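Actibind (Aspergillus niger, PDB 3D3Z) cleaves RNA as a ribonuclease of the T2 family, probably with little base specificity and a preference for adenylic acid. Local coordinates at residues F35-D39 and P40-P44; N74-S77 and I78-Q82; T128-A132 and Q133-G137; T162-E165 and D166-Y169. All blocks are in the same frame, centred on the assembly; numbering follows the deposited sequence.

Interaction 1: F35-D39 and P40-P44; sequences FWDYD and PSDGP. With D3Z (1-(5-deoxy-beta-L-xylofuranosyl)pyrimidine-2,4(1H,3H)-dione), chain E; EDO (1,2-ethanediol), chain G; EDO (1,2-ethanediol), chain F.
Asp37 faces Pro40-Asp42, the returning limb of a tight reversal, and meets it with both backbone and side chain. Its carbonyl O receives a CA-H...O contact from Ser41 CA at 3.2 Å, nearly straight at the hydrogen (159°). Its carboxylate meets that of Asp42 obliquely, the two planes 67° apart; the modelled separation of their OD2 atoms is too short to be trusted in detail. A firmer link is water 1, which accepts from Asp37 N and donates to Phe35 O and, at 2.8 Å, to Asp42 OD1. The reversal lies in the loop that joins antiparallel strands 29-35 and 49-56, and it pivots on a cis peptide between Asp39 and Pro40, whose CA atoms are 3.0 Å apart. Just beyond it, Ser41 OG donates to Tyr38 O at 2.7 Å, reaching the oxygen from above the carbonyl plane; the same hydroxyl is also bonded to Tyr236 N. On the ligand side, Phe35 and Asp37 both line the nucleoside-analogue pocket, with Phe35 CZ 3.3 Å from C6 of the uracil base. His51, a predicted active-site residue of the same pocket, stacks on the Phe35 ring, while Tyr98, which also binds the ligand through its backbone N, touches both Asp37 and Asp42.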
loop_
_atom_site.group_PDB
_atom_site.type_symbol
_atom_site.label_atom_id
_atom_site.label_comp_id
_atom_site.label_asym_id
_atom_site.label_seq_id
_atom_site.Cartn_x
_atom_site.Cartn_y
_atom_site.Cartn_z
ATOM N N PHE A 35 -7.218 2.161 3.435
ATOM C CA PHE A 35 -8.156 2.766 4.364
ATOM C C PHE A 35 -9.602 2.498 3.995
ATOM O O PHE A 35 -9.905 2.427 2.835
ATOM C CB PHE A 35 -8.059 4.279 4.232
ATOM C CG PHE A 35 -6.924 4.872 4.960
ATOM C CD1 PHE A 35 -6.671 4.514 6.262
ATOM C CD2 PHE A 35 -6.140 5.860 4.371
ATOM C CE1 PHE A 35 -5.665 5.107 6.951
ATOM C CE2 PHE A 35 -5.123 6.443 5.078
ATOM C CZ PHE A 35 -4.890 6.066 6.358
ATOM N N TRP A 36 -10.453 2.413 5.014
ATOM C CA TRP A 36 -11.905 2.558 4.892
ATOM C C TRP A 36 -12.313 3.868 5.634
ATOM O O TRP A 36 -12.433 3.902 6.880
ATOM C CB TRP A 36 -12.612 1.287 5.456
ATOM C CG TRP A 36 -14.081 1.355 5.304
ATOM C CD1 TRP A 36 -15.033 1.604 6.295
ATOM C CD2 TRP A 36 -14.800 1.194 4.089
ATOM N NE1 TRP A 36 -16.285 1.624 5.734
ATOM C CE2 TRP A 36 -16.179 1.339 4.396
ATOM C CE3 TRP A 36 -14.423 0.908 2.769
ATOM C CZ2 TRP A 36 -17.161 1.249 3.428
ATOM C CZ3 TRP A 36 -15.418 0.810 1.799
ATOM C CH2 TRP A 36 -16.767 0.972 2.138
ATOM N N ASP A 37 -12.452 4.967 4.888
ATOM C CA ASP A 37 -12.724 6.272 5.446
ATOM C C ASP A 37 -14.233 6.498 5.367
ATOM O O ASP A 37 -14.788 6.639 4.281
ATOM C CB ASP A 37 -11.978 7.385 4.675
ATOM C CG ASP A 37 -10.454 7.378 4.884
ATOM O OD1 ASP A 37 -9.944 6.779 5.859
ATOM O OD2 ASP A 37 -9.741 8.009 4.038
ATOM N N TYR A 38 -14.925 6.448 6.522
ATOM C CA TYR A 38 -16.417 6.596 6.587
ATOM C C TYR A 38 -16.873 7.932 7.257
ATOM O O TYR A 38 -17.946 8.526 6.917
ATOM C CB TYR A 38 -17.038 5.345 7.271
ATOM C CG TYR A 38 -16.490 5.151 8.642
ATOM C CD1 TYR A 38 -15.365 4.331 8.851
ATOM C CD2 TYR A 38 -16.981 5.897 9.721
ATOM C CE1 TYR A 38 -14.778 4.225 10.100
ATOM C CE2 TYR A 38 -16.410 5.778 10.993
ATOM C CZ TYR A 38 -15.326 4.923 11.176
ATOM O OH TYR A 38 -14.733 4.859 12.422
ATOM N N ASP A 39 -16.050 8.488 8.146
ATOM C CA ASP A 39 -16.412 9.752 8.747
ATOM C C ASP A 39 -15.219 10.665 8.969
ATOM O O ASP A 39 -14.596 10.585 10.008
ATOM C CB ASP A 39 -17.174 9.535 10.086
ATOM C CG ASP A 39 -17.646 10.862 10.734
ATOM O OD1 ASP A 39 -17.486 11.934 10.116
ATOM O OD2 ASP A 39 -18.185 10.855 11.886
ATOM N N PRO A 40 -14.907 11.547 7.998
ATOM C CA PRO A 40 -15.604 11.758 6.730
ATOM C C PRO A 40 -15.301 10.646 5.724
ATOM O O PRO A 40 -14.226 10.038 5.719
ATOM C CB PRO A 40 -15.039 13.099 6.249
ATOM C CG PRO A 40 -13.662 13.142 6.843
ATOM C CD PRO A 40 -13.713 12.413 8.119
ATOM N N SER A 41 -16.271 10.394 4.874
ATOM C CA SER A 41 -16.132 9.475 3.761
ATOM C C SER A 41 -15.358 10.060 2.529
ATOM O O SER A 41 -15.417 11.258 2.231
ATOM C CB SER A 41 -17.513 9.059 3.272
ATOM O OG SER A 41 -18.240 8.328 4.226
ATOM N N ASP A 42 -14.640 9.187 1.836
ATOM C CA ASP A 42 -13.925 9.530 0.576
ATOM C C ASP A 42 -13.981 8.276 -0.328
ATOM O O ASP A 42 -14.400 7.168 0.146
ATOM C CB ASP A 42 -12.507 10.010 0.843
ATOM C CG ASP A 42 -11.661 8.948 1.533
ATOM O OD1 ASP A 42 -11.852 7.734 1.265
ATOM O OD2 ASP A 42 -10.847 9.313 2.398
ATOM N N GLY A 43 -13.643 8.457 -1.599
ATOM C CA GLY A 43 -13.561 7.339 -2.521
ATOM C C GLY A 43 -14.933 6.862 -2.903
ATOM O O GLY A 43 -15.945 7.504 -2.564
ATOM N N PRO A 44 -14.976 5.800 -3.730
ATOM C CA PRO A 44 -16.279 5.240 -4.054
ATOM C C PRO A 44 -16.919 4.629 -2.788
ATOM O O PRO A 44 -16.229 4.199 -1.868
ATOM C CB PRO A 44 -15.974 4.161 -5.098
ATOM C CG PRO A 44 -14.526 4.324 -5.492
ATOM C CD PRO A 44 -13.861 5.109 -4.404
HETATM N N1 D3Z E . -4.408 10.408 6.788
HETATM C C2 D3Z E . -4.459 11.317 5.714
HETATM N N3 D3Z E . -5.293 11.090 4.703
HETATM C C4 D3Z E . -6.080 10.015 4.665
HETATM C C5 D3Z E . -6.033 9.126 5.706
HETATM C C6 D3Z E . -5.182 9.333 6.783
HETATM O O2 D3Z E . -3.742 12.339 5.690
HETATM O O4 D3Z E . -6.873 9.793 3.727
HETATM C "C1'" D3Z E . -3.507 10.619 7.892
HETATM C "C2'" D3Z E . -2.382 11.473 7.344
HETATM O "O2'" D3Z E . -2.434 12.786 7.931
HETATM C "C3'" D3Z E . -1.104 10.697 7.608
HETATM C "C4'" D3Z E . -1.501 9.424 8.333
HETATM O "O3'" D3Z E . -0.466 10.355 6.388
HETATM O "O4'" D3Z E . -2.941 9.368 8.322
HETATM C "C5'" D3Z E . -0.860 8.224 7.647
HETATM C C1 EDO G . -10.814 8.911 8.851
HETATM O O1 EDO G . -11.959 9.067 8.009
HETATM C C2 EDO G . -10.513 10.181 9.647
HETATM O O2 EDO G . -11.525 10.330 10.644
HETATM C C1 EDO F . -13.427 12.204 -3.291
HETATM O O1 EDO F . -13.608 11.759 -1.932
HETATM C C2 EDO F . -12.167 11.546 -3.854
HETATM O O2 EDO F . -12.130 10.130 -3.598
HETATM O O HOH W 1 -11.690 4.988 1.988
#

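Interaction 2: N74-S77 and I78-Q82; sequences NITS and ILEAQ. With NAG (2-acetamido-2-deoxy-beta-D-glucopyranose), chain B; NAG (2-acetamido-2-deoxy-beta-D-glucopyranose), chain C.
Four successive backbone bonds link Asn74-Ser77 to Ile78-Ala81, the bonds of the short alpha-helix 75-81: Ile78 N to Asn74 O, Leu79 N to Ile75 O, Glu80 N to Thr76 O and Ala81 N to Ser77 O, the last at 2.9 Å. Asn74 is the N-cap but makes no side-chain capping bond. Its ND2 is instead joined covalently to C1 of an N-acetylglucosamine (1.5 Å), as the Asn-Ile-Thr sequon permits. Glu105 serves the helix start twice, accepting from Ile75 N and bonding Thr76 OG1. On the solvent side, water 2 joins Ser77 OG to Glu80 OE1, which it meets at 2.6 Å. With CG between N and the carbonyl carbon (chi1 62°), Asn74 OD1 lies 3.2 Å from Ile78 CD1. The acetamido methyl C8 of the sugar reaches along the helix to Ala81 CB at 3.6 Å. Thr76 CG2 runs alongside the Glu80 carboxylate, 3.7 Å from OE2. On the inner side Ile75 CG2 and Leu79 CD1 lie side by side at 4.1 Å, anchoring the helix on helices 104-116 and 85-94. With the Asn74 amide committed to the sugar, Glu105 holds the first turn in place of a side-chain cap.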
loop_
_atom_site.group_PDB
_atom_site.type_symbol
_atom_site.label_atom_id
_atom_site.label_comp_id
_atom_site.label_asym_id
_atom_site.label_seq_id
_atom_site.Cartn_x
_atom_site.Cartn_y
_atom_site.Cartn_z
ATOM N N ASN A 74 6.558 18.652 -3.878
ATOM C CA ASN A 74 5.918 18.934 -5.136
ATOM C C ASN A 74 5.536 17.715 -5.941
ATOM O O ASN A 74 5.751 17.669 -7.170
ATOM C CB ASN A 74 6.818 19.844 -5.986
ATOM C CG ASN A 74 8.172 19.188 -6.334
ATOM O OD1 ASN A 74 8.576 18.158 -5.757
ATOM N ND2 ASN A 74 8.832 19.758 -7.343
ATOM N N ILE A 75 4.947 16.723 -5.273
ATOM C CA ILE A 75 4.574 15.479 -5.955
ATOM C C ILE A 75 3.681 15.666 -7.141
ATOM O O ILE A 75 3.898 15.035 -8.192
ATOM C CB ILE A 75 3.915 14.446 -4.927
ATOM C CG1 ILE A 75 4.874 14.066 -3.784
ATOM C CG2 ILE A 75 3.359 13.227 -5.663
ATOM C CD1 ILE A 75 6.268 13.468 -4.160
ATOM N N THR A 76 2.650 16.511 -6.998
ATOM C CA THR A 76 1.694 16.746 -8.060
ATOM C C THR A 76 2.423 17.303 -9.329
ATOM O O THR A 76 2.199 16.906 -10.456
ATOM C CB THR A 76 0.630 17.743 -7.558
ATOM O OG1 THR A 76 -0.100 17.104 -6.506
ATOM C CG2 THR A 76 -0.351 18.156 -8.688
ATOM N N SER A 77 3.292 18.271 -9.111
ATOM C CA SER A 77 4.126 18.787 -10.192
ATOM C C SER A 77 5.077 17.767 -10.813
ATOM O O SER A 77 5.277 17.791 -12.032
ATOM C CB SER A 77 4.964 19.932 -9.668
ATOM O OG SER A 77 4.077 20.975 -9.287
ATOM N N ILE A 78 5.623 16.865 -10.000
ATOM C CA ILE A 78 6.525 15.833 -10.513
ATOM C C ILE A 78 5.734 14.914 -11.439
ATOM O O ILE A 78 6.161 14.625 -12.569
ATOM C CB ILE A 78 7.182 15.057 -9.392
ATOM C CG1 ILE A 78 8.236 15.915 -8.672
ATOM C CG2 ILE A 78 7.791 13.834 -9.939
ATOM C CD1 ILE A 78 8.704 15.406 -7.384
ATOM N N LEU A 79 4.539 14.519 -11.003
ATOM C CA LEU A 79 3.704 13.641 -11.817
ATOM C C LEU A 79 3.259 14.318 -13.113
ATOM O O LEU A 79 3.253 13.683 -14.172
ATOM C CB LEU A 79 2.448 13.141 -11.059
ATOM C CG LEU A 79 2.769 12.226 -9.826
ATOM C CD1 LEU A 79 1.470 11.805 -9.039
ATOM C CD2 LEU A 79 3.602 10.989 -10.115
ATOM N N GLU A 80 2.869 15.582 -13.024
ATOM C CA GLU A 80 2.480 16.339 -14.212
ATOM C C GLU A 80 3.612 16.481 -15.216
ATOM O O GLU A 80 3.421 16.239 -16.380
ATOM C CB GLU A 80 1.994 17.710 -13.826
ATOM C CG GLU A 80 0.586 17.659 -13.174
ATOM C CD GLU A 80 0.190 18.907 -12.408
ATOM O OE1 GLU A 80 1.080 19.703 -11.972
ATOM O OE2 GLU A 80 -1.041 19.071 -12.199
ATOM N N ALA A 81 4.791 16.847 -14.736
ATOM C CA ALA A 81 5.987 16.942 -15.574
ATOM C C ALA A 81 6.340 15.632 -16.282
ATOM O O ALA A 81 6.857 15.645 -17.389
ATOM C CB ALA A 81 7.137 17.461 -14.754
ATOM N N GLN A 82 5.978 14.492 -15.698
ATOM C CA GLN A 82 6.257 13.197 -16.273
ATOM C C GLN A 82 5.110 12.694 -17.110
ATOM O O GLN A 82 5.148 11.555 -17.567
ATOM C CB GLN A 82 6.639 12.196 -15.177
ATOM C CG GLN A 82 7.871 12.612 -14.432
ATOM C CD GLN A 82 8.222 11.757 -13.223
ATOM O OE1 GLN A 82 7.630 10.714 -12.975
ATOM N NE2 GLN A 82 9.180 12.226 -12.440
HETATM C C1 NAG B . 10.207 19.352 -7.569
HETATM C C2 NAG B . 10.674 19.831 -8.966
HETATM C C3 NAG B . 12.134 19.447 -9.167
HETATM C C4 NAG B . 12.977 19.882 -8.000
HETATM C C5 NAG B . 12.389 19.325 -6.692
HETATM C C6 NAG B . 13.210 19.665 -5.450
HETATM C C7 NAG B . 8.927 19.844 -10.686
HETATM C C8 NAG B . 8.246 19.185 -11.853
HETATM N N2 NAG B . 9.911 19.215 -10.034
HETATM O O3 NAG B . 12.613 19.969 -10.396
HETATM O O4 NAG B . 14.258 19.366 -8.278
HETATM O O5 NAG B . 11.063 19.816 -6.557
HETATM O O6 NAG B . 13.395 21.059 -5.368
HETATM O O7 NAG B . 8.535 20.956 -10.344
HETATM C C1 NAG C . 6.442 14.632 -20.915
HETATM C C2 NAG C . 7.836 14.009 -21.059
HETATM C C3 NAG C . 8.873 15.047 -21.496
HETATM C C4 NAG C . 8.353 15.953 -22.631
HETATM C C5 NAG C . 6.905 16.393 -22.395
HETATM C C6 NAG C . 6.321 17.111 -23.606
HETATM C C7 NAG C . 8.094 11.988 -19.720
HETATM C C8 NAG C . 8.810 11.312 -18.590
HETATM N N2 NAG C . 8.223 13.304 -19.843
HETATM O O3 NAG C . 10.036 14.351 -21.899
HETATM O O4 NAG C . 9.149 17.120 -22.767
HETATM O O5 NAG C . 6.127 15.247 -22.158
HETATM O O6 NAG C . 6.131 16.165 -24.641
HETATM O O7 NAG C . 7.382 11.325 -20.448
HETATM O O HOH W 2 1.279 21.765 -10.461
#

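Interaction 3: T128-A132 and Q133-G137; sequences TDYYA and QEEVG. With NAG (2-acetamido-2-deoxy-beta-D-glucopyranose), chain D; NAG (2-acetamido-2-deoxy-beta-D-glucopyranose), chain C.
Glu134 lies across the face of Tyr131, and its side chain can be followed over the ring atom by atom. CB sits over the ring centre, 3.6 Å from the centroid and 10° off the normal, in a CH-pi contact. CG, anti to the backbone N (chi1 -179°), carries the chain on over the phenol end, 3.5 Å from Tyr131 CZ. CD follows at 3.4 Å from Tyr131 CE2, and the carboxylate is stacked almost flat on the ring, their planes 10° apart. At the tip OE1 accepts a weak, long bond from Tyr131 N, while water 3 lies between it and Asp129 O; OE2 lies farther from the ring, nearest Tyr131 CE2. The backbone beneath is a type II beta turn from Tyr131 to Glu134, closed by Glu134 N to Tyr131 O at 2.9 Å. It brings the chain into helix 134-147, with Gln133 as N-cap at positive phi. A second tyrosine braces the turn: Tyr130 OH accepts from Gln133 N at 2.9 Å and donates to Glu135 OE1 at 2.7 Å, an oxygen at the ring edge, near its plane, met on its syn side. Water 4 donates to the same hydroxyl and to Glu135 OE2, which also forms a salt bridge with Arg70; the nearby cation probably helps keep this acid ionised. Toward the glycan, Gln133, its chain bent at chi2, extends NE2 to the acetamide O7 of the second sugar on Asn74 and to Tyr72 OH. Tyr131 OH meets the acetyl methyl of another N-acetylglucosamine.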
loop_
_atom_site.group_PDB
_atom_site.type_symbol
_atom_site.label_atom_id
_atom_site.label_comp_id
_atom_site.label_asym_id
_atom_site.label_seq_id
_atom_site.Cartn_x
_atom_site.Cartn_y
_atom_site.Cartn_z
ATOM N N THR A 128 18.469 2.774 -15.822
ATOM C CA THR A 128 19.150 3.182 -17.062
ATOM C C THR A 128 18.550 4.470 -17.587
ATOM O O THR A 128 17.339 4.648 -17.576
ATOM C CB THR A 128 19.038 2.127 -18.139
ATOM O OG1 THR A 128 19.620 0.926 -17.630
ATOM C CG2 THR A 128 19.775 2.572 -19.403
ATOM N N ASP A 129 19.410 5.395 -18.016
ATOM C CA ASP A 129 18.939 6.652 -18.542
ATOM C C ASP A 129 17.951 7.279 -17.545
ATOM O O ASP A 129 16.877 7.716 -17.924
ATOM C CB ASP A 129 18.267 6.440 -19.910
ATOM C CG ASP A 129 19.262 6.016 -20.995
ATOM O OD1 ASP A 129 20.465 5.908 -20.677
ATOM O OD2 ASP A 129 18.816 5.744 -22.114
ATOM N N TYR A 130 18.372 7.339 -16.285
ATOM C CA TYR A 130 17.595 7.959 -15.199
ATOM C C TYR A 130 17.336 9.401 -15.563
ATOM O O TYR A 130 18.245 10.081 -16.038
ATOM C CB TYR A 130 18.391 7.952 -13.900
ATOM C CG TYR A 130 17.693 8.676 -12.760
ATOM C CD1 TYR A 130 16.601 8.085 -12.104
ATOM C CD2 TYR A 130 18.128 9.939 -12.305
ATOM C CE1 TYR A 130 15.968 8.729 -11.032
ATOM C CE2 TYR A 130 17.506 10.579 -11.228
ATOM C CZ TYR A 130 16.414 9.970 -10.601
ATOM O OH TYR A 130 15.788 10.653 -9.575
ATOM N N TYR A 131 16.115 9.876 -15.346
ATOM C CA TYR A 131 15.866 11.325 -15.337
ATOM C C TYR A 131 15.378 11.795 -13.956
ATOM O O TYR A 131 14.769 11.040 -13.231
ATOM C CB TYR A 131 14.884 11.729 -16.444
ATOM C CG TYR A 131 13.483 11.221 -16.279
ATOM C CD1 TYR A 131 12.580 11.866 -15.413
ATOM C CD2 TYR A 131 13.036 10.106 -16.972
ATOM C CE1 TYR A 131 11.285 11.382 -15.232
ATOM C CE2 TYR A 131 11.779 9.646 -16.808
ATOM C CZ TYR A 131 10.912 10.265 -15.925
ATOM O OH TYR A 131 9.649 9.801 -15.786
ATOM N N ALA A 132 15.698 13.031 -13.596
ATOM C CA ALA A 132 15.353 13.594 -12.288
ATOM C C ALA A 132 13.917 13.205 -11.795
ATOM O O ALA A 132 12.894 13.484 -12.472
ATOM C CB ALA A 132 15.505 15.116 -12.309
ATOM N N GLN A 133 13.871 12.550 -10.637
ATOM C CA GLN A 133 12.618 12.128 -9.944
ATOM C C GLN A 133 11.803 11.071 -10.674
ATOM O O GLN A 133 10.571 10.877 -10.356
ATOM C CB GLN A 133 11.730 13.335 -9.600
ATOM C CG GLN A 133 12.278 14.320 -8.550
ATOM C CD GLN A 133 13.306 15.320 -9.067
ATOM O OE1 GLN A 133 13.118 15.925 -10.109
ATOM N NE2 GLN A 133 14.413 15.441 -8.370
ATOM N N GLU A 134 12.465 10.346 -11.599
ATOM C CA GLU A 134 11.787 9.276 -12.322
ATOM C C GLU A 134 11.234 8.261 -11.322
ATOM O O GLU A 134 10.111 7.765 -11.505
ATOM C CB GLU A 134 12.689 8.512 -13.317
ATOM C CG GLU A 134 11.979 7.440 -14.066
ATOM C CD GLU A 134 12.843 6.817 -15.170
ATOM O OE1 GLU A 134 14.053 7.194 -15.281
ATOM O OE2 GLU A 134 12.278 5.943 -15.860
ATOM N N GLU A 135 12.031 7.949 -10.302
ATOM C CA GLU A 135 11.631 6.933 -9.307
ATOM C C GLU A 135 10.428 7.311 -8.415
ATOM O O GLU A 135 9.751 6.421 -7.880
ATOM C CB GLU A 135 12.823 6.474 -8.464
ATOM C CG GLU A 135 13.240 7.289 -7.196
ATOM C CD GLU A 135 13.825 8.639 -7.474
ATOM O OE1 GLU A 135 13.795 9.081 -8.665
ATOM O OE2 GLU A 135 14.367 9.267 -6.511
ATOM N N VAL A 136 10.191 8.618 -8.270
ATOM C CA VAL A 136 9.033 9.148 -7.550
ATOM C C VAL A 136 7.769 8.772 -8.307
ATOM O O VAL A 136 6.887 8.185 -7.748
ATOM C CB VAL A 136 9.168 10.660 -7.297
ATOM C CG1 VAL A 136 7.918 11.241 -6.549
ATOM C CG2 VAL A 136 10.380 10.894 -6.490
ATOM N N GLY A 137 7.703 9.078 -9.595
ATOM C CA GLY A 137 6.534 8.712 -10.378
ATOM C C GLY A 137 6.320 7.211 -10.492
ATOM O O GLY A 137 5.159 6.737 -10.453
HETATM C C1 NAG D . 15.280 20.382 -8.197
HETATM C C2 NAG D . 16.657 19.762 -8.313
HETATM C C3 NAG D . 17.753 20.834 -8.324
HETATM C C4 NAG D . 17.431 21.910 -9.355
HETATM C C5 NAG D . 16.031 22.417 -9.031
HETATM C C6 NAG D . 15.570 23.573 -9.910
HETATM C C7 NAG D . 16.874 17.525 -7.387
HETATM C C8 NAG D . 17.218 16.740 -6.174
HETATM N N2 NAG D . 16.837 18.855 -7.207
HETATM O O3 NAG D . 19.022 20.251 -8.573
HETATM O O4 NAG D . 18.380 22.969 -9.296
HETATM O O5 NAG D . 15.157 21.321 -9.235
HETATM O O6 NAG D . 15.515 23.066 -11.223
HETATM O O7 NAG D . 16.653 16.950 -8.463
HETATM C C1 NAG C . 6.442 14.632 -20.915
HETATM C C2 NAG C . 7.836 14.009 -21.059
HETATM C C3 NAG C . 8.873 15.047 -21.496
HETATM C C4 NAG C . 8.353 15.953 -22.631
HETATM C C5 NAG C . 6.905 16.393 -22.395
HETATM C C6 NAG C . 6.321 17.111 -23.606
HETATM C C7 NAG C . 8.094 11.988 -19.720
HETATM C C8 NAG C . 8.810 11.312 -18.590
HETATM N N2 NAG C . 8.223 13.304 -19.843
HETATM O O3 NAG C . 10.036 14.351 -21.899
HETATM O O4 NAG C . 9.149 17.120 -22.767
HETATM O O5 NAG C . 6.127 15.247 -22.158
HETATM O O6 NAG C . 6.131 16.165 -24.641
HETATM O O7 NAG C . 7.382 11.325 -20.448
HETATM O O HOH W 3 14.447 6.439 -17.893
HETATM O O HOH W 4 14.747 11.795 -6.914
#

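Interaction 4: T162-E165 and D166-Y169; sequences TPSE and DATY
Ser164 and Tyr169 make the tight half of this bend, each closing it with a hydroxyl. In the conformer described, one of two modelled, Ser164 OG is anti to its own backbone N (chi1 178°) and thereby swings over the peptides that follow. Ala167 N donates to Ser164 OG at 2.8 Å. Asp166 N donates to Ser164 OG as well, at 3.1 Å, so two N-H groups converge on one oxygen; the bond from Asp166, two residues on, is that of an ST turn. The methyl group of Ala167 packs against the same side chain, its CB 3.5 Å from Ser164 CB. Farther along, Tyr169 OH donates to Thr162 O at 2.5 Å, a short bond that comes in the carbonyl plane on a lone pair, with the C=O...O angle at 135°. Thr162 O lies at the edge of the phenol ring, near its plane, and the bond pins residues seven positions apart, side chain to backbone. Water 5 lies between the two limbs, near both Ser164 O and Ala167 O. The looser half is the apex, where Glu165 and Asp166 are exposed. The Glu165 carboxylate leads away, while Asp166, also modelled in two conformers, stays near the Glu165 backbone; Glu165 OE1 and Asp166 OD1 are 6.6 Å apart. The whole bend sits in the loop between helices 152-158 and 171-179. Pro163 rests on Tyr153 of the first helix and on Trp36, just after strand 29-35, while Ser164 and Tyr169 form backbone bonds with Tyr232 and Ile230 of the C-terminal tail.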
loop_
_atom_site.group_PDB
_atom_site.type_symbol
_atom_site.label_atom_id
_atom_site.label_comp_id
_atom_site.label_asym_id
_atom_site.label_seq_id
_atom_site.Cartn_x
_atom_site.Cartn_y
_atom_site.Cartn_z
ATOM N N THR A 162 -20.566 -6.799 3.995
ATOM C CA THR A 162 -20.789 -5.520 3.341
ATOM C C THR A 162 -21.084 -4.437 4.389
ATOM O O THR A 162 -21.524 -4.722 5.530
ATOM C CB THR A 162 -21.912 -5.623 2.288
ATOM O OG1 THR A 162 -23.148 -5.968 2.923
ATOM C CG2 THR A 162 -21.571 -6.666 1.240
ATOM N N PRO A 163 -20.780 -3.168 4.055
ATOM C CA PRO A 163 -21.053 -2.156 5.054
ATOM C C PRO A 163 -22.525 -2.137 5.485
ATOM O O PRO A 163 -23.413 -2.336 4.664
ATOM C CB PRO A 163 -20.658 -0.838 4.341
ATOM C CG PRO A 163 -19.653 -1.252 3.305
ATOM C CD PRO A 163 -20.155 -2.600 2.834
ATOM N N SER A 164 -22.753 -1.905 6.776
ATOM C CA SER A 164 -24.111 -1.954 7.378
ATOM C C SER A 164 -24.230 -1.041 8.601
ATOM O O SER A 164 -23.316 -0.975 9.427
ATOM C CB SER A 164 -24.467 -3.405 7.774
ATOM O OG SER A 164 -25.741 -3.501 8.406
ATOM N N GLU A 165 -25.366 -0.358 8.722
ATOM C CA GLU A 165 -25.659 0.419 9.921
ATOM C C GLU A 165 -25.885 -0.502 11.128
ATOM O O GLU A 165 -25.558 -0.123 12.254
ATOM C CB GLU A 165 -26.910 1.280 9.715
ATOM C CG GLU A 165 -26.918 2.195 8.481
ATOM C CD GLU A 165 -25.858 3.302 8.519
ATOM O OE1 GLU A 165 -25.123 3.431 9.536
ATOM O OE2 GLU A 165 -25.758 4.043 7.498
ATOM N N ASP A 166 -26.374 -1.718 10.894
ATOM C CA ASP A 166 -26.820 -2.608 11.987
ATOM C C ASP A 166 -26.011 -3.882 12.154
ATOM O O ASP A 166 -25.761 -4.318 13.276
ATOM C CB ASP A 166 -28.291 -2.971 11.761
ATOM C CG ASP A 166 -29.137 -1.752 11.514
ATOM O OD1 ASP A 166 -29.181 -0.879 12.422
ATOM O OD2 ASP A 166 -29.710 -1.637 10.400
ATOM N N ALA A 167 -25.629 -4.505 11.044
ATOM C CA ALA A 167 -24.853 -5.738 11.103
ATOM C C ALA A 167 -23.494 -5.513 11.743
ATOM O O ALA A 167 -22.940 -4.406 11.694
ATOM C CB ALA A 167 -24.717 -6.334 9.707
ATOM N N THR A 168 -23.002 -6.533 12.426
ATOM C CA THR A 168 -21.643 -6.525 12.940
ATOM C C THR A 168 -20.987 -7.807 12.519
ATOM O O THR A 168 -21.655 -8.750 12.092
ATOM C CB THR A 168 -21.522 -6.363 14.480
ATOM O OG1 THR A 168 -22.071 -7.518 15.140
ATOM C CG2 THR A 168 -22.180 -5.070 14.970
ATOM N N TYR A 169 -19.672 -7.848 12.630
ATOM C CA TYR A 169 -18.908 -8.899 11.982
ATOM C C TYR A 169 -17.835 -9.452 12.879
ATOM O O TYR A 169 -17.401 -8.809 13.851
ATOM C CB TYR A 169 -18.303 -8.401 10.636
ATOM C CG TYR A 169 -19.316 -7.993 9.598
ATOM C CD1 TYR A 169 -19.995 -8.944 8.856
ATOM C CD2 TYR A 169 -19.601 -6.635 9.350
ATOM C CE1 TYR A 169 -20.933 -8.571 7.921
ATOM C CE2 TYR A 169 -20.543 -6.256 8.405
ATOM C CZ TYR A 169 -21.195 -7.227 7.694
ATOM O OH TYR A 169 -22.115 -6.881 6.734
HETATM O O HOH W 5 -21.612 -2.742 10.011
#

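In the fold
From the N terminus the contacts come in series, none nested in or crossing another. Interaction 1 folds back the loop after strand 29-35, at the ligand pocket. Interaction 2 follows in helix 75-81, and interaction 3 turns the chain into helix 134-147. These two are neighbours, with centres about 12 Å apart: Gln82 NE2 probably bonds Gln133 O, Ile75 packs on Val136, and both meet the same N-acetylglucosamine, so they join two helices on the glycosylated side. Interaction 4 closes the loop before helix 171-179, with its centre about 45 Å from that of interaction 3. It touches interaction 1, Trp36 CZ2 lying 3.5 Å from Pro163 CG, which ties that loop to the end of strand 29-35.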